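Local coordinates for protein AMP-dependent synthetase and ligase (Xenorhabdus doucetiae, PDB 6QSR) that forms a dehydratase heterocomplex with a FabA/FabZ-like partner and probably takes part in the dehydration steps of aryl polyene pigment biosynthesis, at residues M1-Q10 with D46-L56. Residues are numbered along the deposited sequence; the frame is centred on the assembly and turned at random.
Sequences MKPIEIHREQ and DWVMHYAQTLL
Glu-5 OE2 takes two donors, Tyr-51 OH from the helix at 2.8 Å and Arg-8 NH1 from its own strand, in a hot-dog fold whose edge strand 4-9 crosses the central helix at -47°. Arg-8 grips the carboxylate side-on, NE to OE1 and NH1 to OE2; the NH1 bond is nearly straight (170°) and uses the syn lone pair, whereas the tyrosine hydroxyl arrives from above the carboxylate plane. Glu-5 reaches the phenol because CG is anti to the backbone N (chi1 -168°) and the chain beyond stays extended. The guanidinium stands almost perpendicular to the Tyr-51 ring, and its NH2 lies 3.5 Å from Leu-55 CD2.

Toward the N-terminus, Pro-3 lies over one face of the Trp-47 indole, CG 3.5 Å from the centroid of the six-membered ring in a CH-pi contact. Lys-2 lays CD over a face of His-50 and ends in a salt bridge, NZ to Asp-46 OD2 at 3.2 Å; Asp-46 OD1 bonds Trp-77 NE1 of the partner FabA/FabZ chain at the heterodimer interface. Trp-47 NE1 donates to Met-1 O at 3.1 Å, and a water in the indole plane, weakly bonded to NE1, donates to Asp-46 OD2 at 2.6 Å.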
loop_
_atom_site.group_PDB
_atom_site.type_symbol
_atom_site.label_atom_id
_atom_site.label_comp_id
_atom_site.label_asym_id
_atom_site.label_seq_id
_atom_site.Cartn_x
_atom_site.Cartn_y
_atom_site.Cartn_z
ATOM N N MET A 1 14.895 -1.982 -1.059
ATOM C CA MET A 1 13.455 -1.917 -1.454
ATOM C C MET A 1 13.089 -2.841 -2.628
ATOM O O MET A 1 11.965 -3.336 -2.675
ATOM C CB MET A 1 13.020 -0.458 -1.715
ATOM C CG MET A 1 11.918 0.047 -0.783
ATOM S SD MET A 1 12.385 0.305 0.944
ATOM C CE MET A 1 10.927 -0.289 1.800
ATOM N N LYS A 2 14.015 -3.081 -3.559
ATOM C CA LYS A 2 13.767 -4.017 -4.671
ATOM C C LYS A 2 14.023 -5.470 -4.246
ATOM O O LYS A 2 14.964 -5.727 -3.494
ATOM C CB LYS A 2 14.638 -3.683 -5.892
ATOM C CG LYS A 2 14.457 -2.277 -6.456
ATOM C CD LYS A 2 13.067 -2.035 -7.045
ATOM C CE LYS A 2 12.643 -0.577 -6.922
ATOM N NZ LYS A 2 11.166 -0.408 -7.022
ATOM N N PRO A 3 13.204 -6.428 -4.735
ATOM C CA PRO A 3 13.441 -7.825 -4.394
ATOM C C PRO A 3 14.494 -8.461 -5.304
ATOM O O PRO A 3 15.010 -7.801 -6.201
ATOM C CB PRO A 3 12.073 -8.462 -4.615
ATOM C CG PRO A 3 11.462 -7.655 -5.709
ATOM C CD PRO A 3 12.152 -6.318 -5.760
ATOM N N ILE A 4 14.805 -9.734 -5.067
ATOM C CA ILE A 4 15.818 -10.443 -5.848
ATOM C C ILE A 4 15.195 -10.919 -7.158
ATOM O O ILE A 4 14.205 -11.650 -7.154
ATOM C CB ILE A 4 16.437 -11.620 -5.045
ATOM C CG1 ILE A 4 17.360 -11.063 -3.953
ATOM C CG2 ILE A 4 17.229 -12.562 -5.947
ATOM C CD1 ILE A 4 17.549 -11.988 -2.777
ATOM N N GLU A 5 15.782 -10.502 -8.275
ATOM C CA GLU A 5 15.275 -10.884 -9.590
ATOM C C GLU A 5 15.966 -12.163 -10.054
ATOM O O GLU A 5 17.177 -12.172 -10.269
ATOM C CB GLU A 5 15.494 -9.766 -10.609
ATOM C CG GLU A 5 14.730 -9.999 -11.899
ATOM C CD GLU A 5 14.943 -8.903 -12.916
ATOM O OE1 GLU A 5 15.215 -9.230 -14.088
ATOM O OE2 GLU A 5 14.839 -7.715 -12.551
ATOM N N ILE A 6 15.184 -13.226 -10.216
ATOM C CA ILE A 6 15.689 -14.526 -10.661
ATOM C C ILE A 6 15.773 -14.580 -12.187
ATOM O O ILE A 6 16.756 -15.083 -12.728
ATOM C CB ILE A 6 14.809 -15.689 -10.127
ATOM C CG1 ILE A 6 14.718 -15.653 -8.591
ATOM C CG2 ILE A 6 15.331 -17.048 -10.597
ATOM C CD1 ILE A 6 16.043 -15.748 -7.858
ATOM N N HIS A 7 14.745 -14.066 -12.868
ATOM C CA HIS A 7 14.652 -14.127 -14.328
ATOM C C HIS A 7 13.683 -13.063 -14.857
ATOM O O HIS A 7 12.713 -12.717 -14.184
ATOM C CB HIS A 7 14.175 -15.526 -14.747
ATOM C CG HIS A 7 14.350 -15.826 -16.206
ATOM N ND1 HIS A 7 13.316 -16.267 -17.004
ATOM C CD2 HIS A 7 15.440 -15.758 -17.007
ATOM C CE1 HIS A 7 13.762 -16.458 -18.233
ATOM N NE2 HIS A 7 15.047 -16.154 -18.263
ATOM N N ARG A 8 13.959 -12.534 -16.046
ATOM C CA ARG A 8 12.975 -11.723 -16.767
ATOM C C ARG A 8 12.858 -12.150 -18.225
ATOM O O ARG A 8 13.837 -12.568 -18.848
ATOM C CB ARG A 8 13.270 -10.219 -16.662
ATOM C CG ARG A 8 14.552 -9.738 -17.333
ATOM C CD ARG A 8 14.618 -8.220 -17.443
ATOM N NE ARG A 8 14.785 -7.571 -16.142
ATOM C CZ ARG A 8 15.245 -6.331 -15.946
ATOM N NH1 ARG A 8 15.353 -5.867 -14.702
ATOM N NH2 ARG A 8 15.598 -5.544 -16.965
ATOM N N GLU A 9 11.634 -12.052 -18.739
ATOM C CA GLU A 9 11.325 -12.279 -20.141
ATOM C C GLU A 9 10.455 -11.139 -20.620
ATOM O O GLU A 9 9.765 -10.491 -19.826
ATOM C CB GLU A 9 10.540 -13.572 -20.337
ATOM C CG GLU A 9 11.326 -14.850 -20.131
ATOM C CD GLU A 9 10.448 -16.079 -20.292
ATOM O OE1 GLU A 9 9.748 -16.188 -21.325
ATOM O OE2 GLU A 9 10.452 -16.939 -19.383
ATOM N N GLN A 10 10.466 -10.942 -21.931
ATOM C CA GLN A 10 9.712 -9.890 -22.581
ATOM C C GLN A 10 9.304 -10.457 -23.947
ATOM O O GLN A 10 9.993 -10.230 -24.938
ATOM C CB GLN A 10 10.586 -8.631 -22.664
ATOM C CG GLN A 10 9.893 -7.386 -23.196
ATOM C CD GLN A 10 10.467 -6.074 -22.667
ATOM O OE1 GLN A 10 11.553 -6.030 -22.088
ATOM N NE2 GLN A 10 9.725 -4.990 -22.873
ATOM N N ASP A 46 4.588 -0.892 -6.068
ATOM C CA ASP A 46 5.885 -0.231 -6.251
ATOM C C ASP A 46 6.725 -0.919 -7.343
ATOM O O ASP A 46 7.238 -0.252 -8.230
ATOM C CB ASP A 46 6.641 -0.146 -4.914
ATOM C CG ASP A 46 7.822 0.813 -4.958
ATOM O OD1 ASP A 46 7.608 2.037 -5.063
ATOM O OD2 ASP A 46 8.972 0.350 -4.862
ATOM N N TRP A 47 6.812 -2.252 -7.306
ATOM C CA TRP A 47 7.606 -3.003 -8.283
ATOM C C TRP A 47 6.966 -3.023 -9.675
ATOM O O TRP A 47 7.662 -2.899 -10.677
ATOM C CB TRP A 47 7.864 -4.437 -7.797
ATOM C CG TRP A 47 8.493 -4.504 -6.438
ATOM C CD1 TRP A 47 9.278 -3.554 -5.838
ATOM C CD2 TRP A 47 8.399 -5.589 -5.510
ATOM N NE1 TRP A 47 9.657 -3.976 -4.581
ATOM C CE2 TRP A 47 9.138 -5.225 -4.359
ATOM C CE3 TRP A 47 7.753 -6.833 -5.534
ATOM C CZ2 TRP A 47 9.254 -6.067 -3.241
ATOM C CZ3 TRP A 47 7.863 -7.669 -4.413
ATOM C CH2 TRP A 47 8.604 -7.275 -3.287
ATOM N N VAL A 48 5.648 -3.154 -9.735
ATOM C CA VAL A 48 4.917 -2.985 -10.995
ATOM C C VAL A 48 5.309 -1.664 -11.660
ATOM O O VAL A 48 5.663 -1.637 -12.839
ATOM C CB VAL A 48 3.388 -3.109 -10.803
ATOM C CG1 VAL A 48 2.627 -2.611 -12.028
ATOM C CG2 VAL A 48 3.021 -4.561 -10.532
ATOM N N MET A 49 5.304 -0.585 -10.893
ATOM C CA MET A 49 5.706 0.721 -11.427
ATOM C C MET A 49 7.181 0.793 -11.854
ATOM O O MET A 49 7.488 1.464 -12.835
ATOM C CB MET A 49 5.381 1.827 -10.428
ATOM C CG MET A 49 3.889 1.981 -10.165
ATOM S SD MET A 49 2.905 2.473 -11.596
ATOM C CE MET A 49 3.916 3.802 -12.254
ATOM N N HIS A 50 8.076 0.109 -11.133
ATOM C CA HIS A 50 9.505 0.075 -11.488
ATOM C C HIS A 50 9.744 -0.611 -12.830
ATOM O O HIS A 50 10.446 -0.079 -13.684
ATOM C CB HIS A 50 10.346 -0.627 -10.410
ATOM C CG HIS A 50 11.754 -0.918 -10.839
ATOM N ND1 HIS A 50 12.704 0.069 -10.996
ATOM C CD2 HIS A 50 12.363 -2.080 -11.178
ATOM C CE1 HIS A 50 13.841 -0.475 -11.396
ATOM N NE2 HIS A 50 13.661 -1.778 -11.513
ATOM N N TYR A 51 9.172 -1.800 -12.998
ATOM C CA TYR A 51 9.305 -2.535 -14.251
ATOM C C TYR A 51 8.546 -1.862 -15.395
ATOM O O TYR A 51 9.019 -1.860 -16.542
ATOM C CB TYR A 51 8.883 -3.997 -14.071
ATOM C CG TYR A 51 9.881 -4.785 -13.252
ATOM C CD1 TYR A 51 11.142 -5.088 -13.769
ATOM C CD2 TYR A 51 9.574 -5.226 -11.962
ATOM C CE1 TYR A 51 12.071 -5.806 -13.026
ATOM C CE2 TYR A 51 10.496 -5.944 -11.211
ATOM C CZ TYR A 51 11.742 -6.230 -11.746
ATOM O OH TYR A 51 12.659 -6.944 -11.013
ATOM N N ALA A 52 7.399 -1.261 -15.085
ATOM C CA ALA A 52 6.621 -0.515 -16.089
ATOM C C ALA A 52 7.405 0.679 -16.637
ATOM O O ALA A 52 7.605 0.800 -17.848
ATOM C CB ALA A 52 5.302 -0.051 -15.500
ATOM N N GLN A 53 7.856 1.540 -15.728
ATOM C CA GLN A 53 8.608 2.743 -16.089
ATOM C C GLN A 53 10.017 2.484 -16.664
ATOM O O GLN A 53 10.567 3.364 -17.325
ATOM C CB GLN A 53 8.672 3.707 -14.891
ATOM C CG GLN A 53 7.303 4.248 -14.483
ATOM C CD GLN A 53 7.358 5.220 -13.314
ATOM O OE1 GLN A 53 8.063 4.994 -12.331
ATOM N NE2 GLN A 53 6.594 6.304 -13.411
ATOM N N THR A 54 10.593 1.298 -16.424
ATOM C CA THR A 54 11.914 0.938 -16.977
ATOM C C THR A 54 11.876 0.075 -18.250
ATOM O O THR A 54 12.739 0.227 -19.108
ATOM C CB THR A 54 12.807 0.238 -15.932
ATOM O OG1 THR A 54 12.185 -0.970 -15.471
ATOM C CG2 THR A 54 13.082 1.171 -14.759
ATOM N N LEU A 55 10.898 -0.823 -18.365
ATOM C CA LEU A 55 10.797 -1.741 -19.509
ATOM C C LEU A 55 9.696 -1.413 -20.519
ATOM O O LEU A 55 9.895 -1.615 -21.719
ATOM C CB LEU A 55 10.576 -3.178 -19.029
ATOM C CG LEU A 55 11.506 -3.760 -17.966
ATOM C CD1 LEU A 55 11.033 -5.160 -17.606
ATOM C CD2 LEU A 55 12.950 -3.780 -18.451
ATOM N N LEU A 56 8.544 -0.936 -20.044
ATOM C CA LEU A 56 7.312 -0.900 -20.854
ATOM C C LEU A 56 6.898 0.494 -21.312
ATOM O O LEU A 56 6.607 0.696 -22.497
ATOM C CB LEU A 56 6.156 -1.552 -20.079
ATOM C CG LEU A 56 5.830 -3.037 -20.318
ATOM C CD1 LEU A 56 7.055 -3.915 -20.512
ATOM C CD2 LEU A 56 4.976 -3.565 -19.174
HETATM O O HOH W 1 10.643 -1.366 -3.906
HETATM O O HOH W 2 9.151 1.812 -8.224
#